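Side-chain contacts in putative enoyl-CoA hydratase (Streptomyces avermitilis, PDB 3GKB), which probably acts on acyl-CoA thioesters as a member of the crotonase-like enoyl-CoA hydratase/isomerase family, although its substrate is not established: residues T182-Y186 and G187-R191; A211-D214 and G215-E218; A242-L246 and P247-Q251. All coordinates share one frame; numbering follows the deposited sequence.

Contact 1: T182-Y186 and G187-R191; sequences TAASY and GWINR
G187 meets A183 and A184 as the C-prime residue of a Schellman motif, which ends helix 180-186. Its amide N gives a weak bond to A184 O, 3.0 Å away, and another weak one to A183 O. With phi at 95°, any CB would collide with Y186 O, which explains the glycine. W188 completes the motif: its backbone N donates to A183 O over 2.9 Å. The indole, with CG anti to its own amide nitrogen (chi1 -161°), touches A183 CB obliquely through CE3 at 4.2 Å and then runs on to L159 and V163 of helix 155-163. I189 folds back against the last helical turn. Its chi1 of 63° wedges CG1 between backbone N and carbonyl carbon, bringing this branch to within 4.0 Å of A184 CB and 4.1 Å of A183 CB, an apolar contact beside the backbone bonds. Shortening I189 to an alanine would probably leave both alanine methyls without this partner and open a gap between the helix end and strand 130-134. N190 turns away, and its OD1 takes bonds from A131 N and R162 NH2. R191 sends its guanidinium to Y186 and E170 of the second subunit, while its CA lies 4.1 Å from A184 CB.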
loop_
_atom_site.group_PDB
_atom_site.type_symbol
_atom_site.label_atom_id
_atom_site.label_comp_id
_atom_site.label_asym_id
_atom_site.label_seq_id
_atom_site.Cartn_x
_atom_site.Cartn_y
_atom_site.Cartn_z
ATOM N N THR B 182 -11.706 -7.761 -3.032
ATOM C CA THR B 182 -10.889 -6.845 -3.826
ATOM C C THR B 182 -10.621 -5.542 -3.080
ATOM O O THR B 182 -9.491 -5.050 -3.055
ATOM C CB THR B 182 -11.486 -6.575 -5.233
ATOM O OG1 THR B 182 -11.820 -7.822 -5.854
ATOM C CG2 THR B 182 -10.480 -5.822 -6.094
ATOM N N ALA B 183 -11.651 -4.987 -2.450
ATOM C CA ALA B 183 -11.492 -3.752 -1.686
ATOM C C ALA B 183 -10.456 -3.943 -0.569
ATOM O O ALA B 183 -9.599 -3.088 -0.353
ATOM C CB ALA B 183 -12.851 -3.280 -1.124
ATOM N N ALA B 184 -10.540 -5.067 0.151
ATOM C CA ALA B 184 -9.536 -5.386 1.179
ATOM C C ALA B 184 -8.141 -5.620 0.600
ATOM O O ALA B 184 -7.158 -5.101 1.136
ATOM C CB ALA B 184 -9.969 -6.607 2.030
ATOM N N SER B 185 -8.012 -6.373 -0.488
ATOM C CA SER B 185 -6.674 -6.581 -1.035
ATOM C C SER B 185 -6.041 -5.244 -1.493
ATOM O O SER B 185 -4.839 -5.072 -1.362
ATOM C CB SER B 185 -6.630 -7.639 -2.149
ATOM O OG SER B 185 -7.277 -7.180 -3.276
ATOM N N TYR B 186 -6.863 -4.299 -1.966
ATOM C CA TYR B 186 -6.412 -2.949 -2.344
ATOM C C TYR B 186 -6.065 -2.081 -1.123
ATOM O O TYR B 186 -5.260 -1.170 -1.227
ATOM C CB TYR B 186 -7.476 -2.239 -3.192
ATOM C CG TYR B 186 -7.488 -2.579 -4.684
ATOM C CD1 TYR B 186 -6.989 -3.793 -5.182
ATOM C CD2 TYR B 186 -8.012 -1.685 -5.593
ATOM C CE1 TYR B 186 -7.012 -4.057 -6.522
ATOM C CE2 TYR B 186 -8.036 -1.951 -6.930
ATOM C CZ TYR B 186 -7.529 -3.144 -7.399
ATOM O OH TYR B 186 -7.525 -3.404 -8.755
ATOM N N GLY B 187 -6.684 -2.350 0.022
ATOM C CA GLY B 187 -6.469 -1.585 1.222
ATOM C C GLY B 187 -7.508 -0.486 1.418
ATOM O O GLY B 187 -7.351 0.341 2.316
ATOM N N TRP B 188 -8.568 -0.507 0.602
ATOM C CA TRP B 188 -9.696 0.456 0.692
ATOM C C TRP B 188 -10.464 0.252 1.998
ATOM O O TRP B 188 -10.948 1.209 2.617
ATOM C CB TRP B 188 -10.622 0.244 -0.495
ATOM C CG TRP B 188 -11.569 1.345 -0.852
ATOM C CD1 TRP B 188 -11.787 2.524 -0.186
ATOM C CD2 TRP B 188 -12.454 1.353 -1.972
ATOM N NE1 TRP B 188 -12.744 3.266 -0.844
ATOM C CE2 TRP B 188 -13.152 2.577 -1.954
ATOM C CE3 TRP B 188 -12.693 0.461 -3.017
ATOM C CZ2 TRP B 188 -14.084 2.921 -2.933
ATOM C CZ3 TRP B 188 -13.631 0.803 -3.986
ATOM C CH2 TRP B 188 -14.321 2.010 -3.923
ATOM N N ILE B 189 -10.547 -1.000 2.420
ATOM C CA ILE B 189 -11.064 -1.347 3.746
ATOM C C ILE B 189 -10.059 -2.235 4.462
ATOM O O ILE B 189 -9.094 -2.727 3.857
ATOM C CB ILE B 189 -12.425 -2.086 3.668
ATOM C CG1 ILE B 189 -12.259 -3.429 2.937
ATOM C CG2 ILE B 189 -13.461 -1.208 3.013
ATOM C CD1 ILE B 189 -13.548 -4.254 2.816
ATOM N N ASN B 190 -10.282 -2.499 5.746
ATOM C CA ASN B 190 -9.306 -3.246 6.523
ATOM C C ASN B 190 -9.349 -4.742 6.224
ATOM O O ASN B 190 -8.297 -5.385 6.059
ATOM C CB ASN B 190 -9.496 -3.034 8.034
ATOM C CG ASN B 190 -9.167 -1.624 8.467
ATOM O OD1 ASN B 190 -9.765 -0.663 7.988
ATOM N ND2 ASN B 190 -8.213 -1.494 9.394
ATOM N N ARG B 191 -10.550 -5.299 6.155
ATOM C CA ARG B 191 -10.710 -6.757 6.047
ATOM C C ARG B 191 -12.064 -7.128 5.508
ATOM O O ARG B 191 -13.028 -6.451 5.802
ATOM C CB ARG B 191 -10.503 -7.426 7.412
ATOM C CG ARG B 191 -10.029 -8.891 7.339
ATOM C CD ARG B 191 -8.514 -8.920 7.332
ATOM N NE ARG B 191 -7.977 -8.442 8.602
ATOM C CZ ARG B 191 -7.897 -9.139 9.726
ATOM N NH1 ARG B 191 -8.261 -10.428 9.782
ATOM N NH2 ARG B 191 -7.416 -8.550 10.807
#

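Contact 2: A211-D214 and G215-E218; sequences ALPD and GVIE
P213 and V216 are the ends of a type II beta turn that leads the chain into helix 216-223, with G215 at the N-cap position. The direct polar link is V216 N to P213 O, 3.3 Å long and fairly straight at 162°. Glycine suits the third place of such a turn: G215 has a phi of 93°, at which a CB would run into D214 O.

Apolar contact comes from both branches of V216, which part to meet two residues. CG1, anti to the backbone N (chi1 173°), reaches L212 CD1 at 4.1 Å, the two side chains crossing at about a right angle. CG2 instead lies alongside the proline ring, 4.1 Å from P213 CB, and the two side chains point the same way. The second subunit packs on this group as well, through L173 on L212, L252 on P213 and G148 on V216.

A bridging water links the same carbonyl to the next amide. It takes the I217 amide N-H, an early one in the helix, at 3.1 Å and donates to the carbonyl already used by V216, its oxygen lying 2.7 Å from P213 O.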
loop_
_atom_site.group_PDB
_atom_site.type_symbol
_atom_site.label_atom_id
_atom_site.label_comp_id
_atom_site.label_asym_id
_atom_site.label_seq_id
_atom_site.Cartn_x
_atom_site.Cartn_y
_atom_site.Cartn_z
ATOM N N ALA B 211 -12.603 -1.703 26.069
ATOM C CA ALA B 211 -12.086 -2.224 27.354
ATOM C C ALA B 211 -10.667 -1.815 27.669
ATOM O O ALA B 211 -10.231 -2.028 28.776
ATOM C CB ALA B 211 -12.190 -3.712 27.400
ATOM N N LEU B 212 -9.938 -1.246 26.706
ATOM C CA LEU B 212 -8.555 -0.832 26.934
ATOM C C LEU B 212 -8.480 0.201 28.048
ATOM O O LEU B 212 -9.414 0.986 28.233
ATOM C CB LEU B 212 -7.914 -0.275 25.641
ATOM C CG LEU B 212 -7.716 -1.301 24.512
ATOM C CD1 LEU B 212 -7.258 -0.570 23.264
ATOM C CD2 LEU B 212 -6.750 -2.445 24.909
ATOM N N PRO B 213 -7.346 0.228 28.778
ATOM C CA PRO B 213 -7.191 1.157 29.877
ATOM C C PRO B 213 -7.360 2.579 29.426
ATOM O O PRO B 213 -7.045 2.894 28.283
ATOM C CB PRO B 213 -5.743 0.910 30.316
ATOM C CG PRO B 213 -5.544 -0.465 30.055
ATOM C CD PRO B 213 -6.263 -0.762 28.773
ATOM N N ASP B 214 -7.820 3.436 30.329
ATOM C CA ASP B 214 -7.901 4.871 30.071
ATOM C C ASP B 214 -6.606 5.422 29.483
ATOM O O ASP B 214 -5.511 5.057 29.905
ATOM C CB ASP B 214 -8.256 5.635 31.366
ATOM C CG ASP B 214 -9.729 5.565 31.705
ATOM O OD1 ASP B 214 -10.571 5.315 30.792
ATOM O OD2 ASP B 214 -10.050 5.795 32.904
ATOM N N GLY B 215 -6.752 6.243 28.451
ATOM C CA GLY B 215 -5.636 6.946 27.831
ATOM C C GLY B 215 -4.980 6.250 26.646
ATOM O O GLY B 215 -4.243 6.891 25.907
ATOM N N VAL B 216 -5.232 4.958 26.467
ATOM C CA VAL B 216 -4.547 4.173 25.428
ATOM C C VAL B 216 -5.028 4.576 24.022
ATOM O O VAL B 216 -4.214 4.798 23.128
ATOM C CB VAL B 216 -4.692 2.653 25.632
ATOM C CG1 VAL B 216 -4.107 1.859 24.415
ATOM C CG2 VAL B 216 -3.975 2.220 26.911
ATOM N N ILE B 217 -6.347 4.661 23.834
ATOM C CA ILE B 217 -6.894 5.150 22.548
ATOM C C ILE B 217 -6.352 6.541 22.182
ATOM O O ILE B 217 -5.907 6.766 21.064
ATOM C CB ILE B 217 -8.418 5.156 22.566
ATOM C CG1 ILE B 217 -8.962 3.715 22.649
ATOM C CG2 ILE B 217 -8.987 5.944 21.359
ATOM C CD1 ILE B 217 -10.459 3.646 22.926
ATOM N N GLU B 218 -6.347 7.448 23.155
ATOM C CA GLU B 218 -5.843 8.794 22.967
ATOM C C GLU B 218 -4.377 8.794 22.560
ATOM O O GLU B 218 -4.004 9.490 21.650
ATOM C CB GLU B 218 -6.037 9.622 24.258
ATOM C CG GLU B 218 -7.495 9.892 24.597
ATOM C CD GLU B 218 -8.176 8.858 25.532
ATOM O OE1 GLU B 218 -7.878 7.608 25.533
ATOM O OE2 GLU B 218 -9.061 9.340 26.279
HETATM O O HOH W 1 -8.386 3.694 26.027
#

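Contact 3: A242-L246 and P247-Q251; sequences ATFSL and PAAQQ
F244 holds its CG anti to the carbonyl carbon and beside the backbone N (chi1 -65°), and the ring thereby turns back toward A249 although its CB starts off away from it. The meeting is a single oblique touch, F244 CD2 to A249 CB at 4.2 Å. L246 has a similar first torsion, -50°, but its end leads away from the following residues, and its CB lies 3.5 Å from P247 CD across the peptide bond that joins the two residues.

T243 to L246 form a type I beta turn, in which the bond from L246 N to T243 O is weak. Water carries the polar traffic across the corner between the two segments. One water donates to T243 O at 2.8 Å and accepts a weak bond from A249 N. A second donates to L246 O, also at 2.8 Å, and takes the Q250 amide N-H at 2.9 Å. Two early amides of helix 248-258 are thus tied through solvent to the first and last carbonyls of the T243-L246 turn.

The corner joins helix 230-243 to helix 248-258. W240 of the former stacks edge-to-face with F244, I149 from a loop touches T243, F244 and A249, and P213 and D214 of the third subunit pack on A248 and L246.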
loop_
_atom_site.group_PDB
_atom_site.type_symbol
_atom_site.label_atom_id
_atom_site.label_comp_id
_atom_site.label_asym_id
_atom_site.label_seq_id
_atom_site.Cartn_x
_atom_site.Cartn_y
_atom_site.Cartn_z
ATOM N N ALA B 242 -15.371 22.029 -11.341
ATOM C CA ALA B 242 -15.263 22.269 -12.767
ATOM C C ALA B 242 -16.158 21.335 -13.591
ATOM O O ALA B 242 -16.638 21.749 -14.648
ATOM C CB ALA B 242 -13.786 22.165 -13.251
ATOM N N THR B 243 -16.386 20.094 -13.133
ATOM C CA THR B 243 -17.238 19.149 -13.864
ATOM C C THR B 243 -18.707 19.607 -13.930
ATOM O O THR B 243 -19.414 19.252 -14.870
ATOM C CB THR B 243 -17.134 17.681 -13.303
ATOM O OG1 THR B 243 -17.690 17.601 -11.983
ATOM C CG2 THR B 243 -15.683 17.216 -13.288
ATOM N N PHE B 244 -19.168 20.400 -12.953
ATOM C CA PHE B 244 -20.505 21.063 -13.055
ATOM C C PHE B 244 -20.596 22.271 -13.986
ATOM O O PHE B 244 -21.693 22.804 -14.233
ATOM C CB PHE B 244 -21.005 21.490 -11.675
ATOM C CG PHE B 244 -21.258 20.361 -10.778
ATOM C CD1 PHE B 244 -20.288 19.950 -9.886
ATOM C CD2 PHE B 244 -22.444 19.639 -10.863
ATOM C CE1 PHE B 244 -20.505 18.876 -9.083
ATOM C CE2 PHE B 244 -22.668 18.564 -10.044
ATOM C CZ PHE B 244 -21.682 18.185 -9.138
ATOM N N SER B 245 -19.475 22.741 -14.500
ATOM C CA SER B 245 -19.513 23.753 -15.551
ATOM C C SER B 245 -19.735 23.137 -16.919
ATOM O O SER B 245 -19.653 23.853 -17.915
ATOM C CB SER B 245 -18.198 24.528 -15.591
ATOM O OG SER B 245 -17.898 25.044 -14.331
ATOM N N LEU B 246 -19.929 21.810 -16.983
ATOM C CA LEU B 246 -20.240 21.119 -18.236
ATOM C C LEU B 246 -21.638 20.491 -18.163
ATOM O O LEU B 246 -22.082 20.109 -17.070
ATOM C CB LEU B 246 -19.182 20.026 -18.513
ATOM C CG LEU B 246 -17.729 20.508 -18.410
ATOM C CD1 LEU B 246 -16.751 19.327 -18.433
ATOM C CD2 LEU B 246 -17.427 21.508 -19.555
ATOM N N PRO B 247 -22.332 20.380 -19.318
ATOM C CA PRO B 247 -23.761 20.023 -19.299
ATOM C C PRO B 247 -24.100 18.594 -18.903
ATOM O O PRO B 247 -25.211 18.363 -18.409
ATOM C CB PRO B 247 -24.224 20.305 -20.729
ATOM C CG PRO B 247 -22.972 20.185 -21.555
ATOM C CD PRO B 247 -21.889 20.761 -20.675
ATOM N N ALA B 248 -23.173 17.656 -19.102
ATOM C CA ALA B 248 -23.433 16.236 -18.872
ATOM C C ALA B 248 -23.953 15.922 -17.478
ATOM O O ALA B 248 -24.873 15.131 -17.354
ATOM C CB ALA B 248 -22.183 15.376 -19.180
ATOM N N ALA B 249 -23.357 16.512 -16.442
ATOM C CA ALA B 249 -23.698 16.164 -15.069
ATOM C C ALA B 249 -25.204 16.301 -14.793
ATOM O O ALA B 249 -25.810 15.379 -14.257
ATOM C CB ALA B 249 -22.881 16.992 -14.070
ATOM N N GLN B 250 -25.813 17.430 -15.153
ATOM C CA GLN B 250 -27.233 17.593 -14.873
ATOM C C GLN B 250 -28.125 16.717 -15.785
ATOM O O GLN B 250 -29.184 16.234 -15.346
ATOM C CB GLN B 250 -27.654 19.062 -14.945
ATOM C CG GLN B 250 -29.095 19.284 -14.532
ATOM C CD GLN B 250 -29.461 18.589 -13.215
ATOM O OE1 GLN B 250 -30.390 17.765 -13.178
ATOM N NE2 GLN B 250 -28.715 18.892 -12.140
ATOM N N GLN B 251 -27.699 16.495 -17.022
ATOM C CA GLN B 251 -28.406 15.610 -17.927
ATOM C C GLN B 251 -28.423 14.190 -17.387
ATOM O O GLN B 251 -29.436 13.492 -17.481
ATOM C CB GLN B 251 -27.758 15.579 -19.303
ATOM C CG GLN B 251 -27.794 16.867 -20.052
ATOM C CD GLN B 251 -26.991 16.817 -21.336
ATOM O OE1 GLN B 251 -26.307 15.822 -21.626
ATOM N NE2 GLN B 251 -27.063 17.900 -22.122
HETATM O O HOH W 2 -20.180 17.042 -16.422
HETATM O O HOH W 3 -24.488 19.963 -15.631
#

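How the contacts relate
The three contacts come in series along the chain, all at ends of helices. Contact 1 closes helix 180-186 before strand 191-193, an edge strand, within this chain, of the main mixed sheet; contact 2 opens helix 216-223; contact 3 turns helix 230-243 into helix 248-258. Within one chain none touches another: the centres of contact 1 and contact 2 lie 27 Å apart, those of contact 1 and contact 3 31 Å, and those of contact 2 and contact 3, on opposite sides of the chain's centre, 48 Å. The trimer nevertheless relates them. Contacts 1 and 2 touch the second subunit, contacts 1 and 3 the third, and the turn of contact 2 in one copy packs against the corner of contact 3 in another.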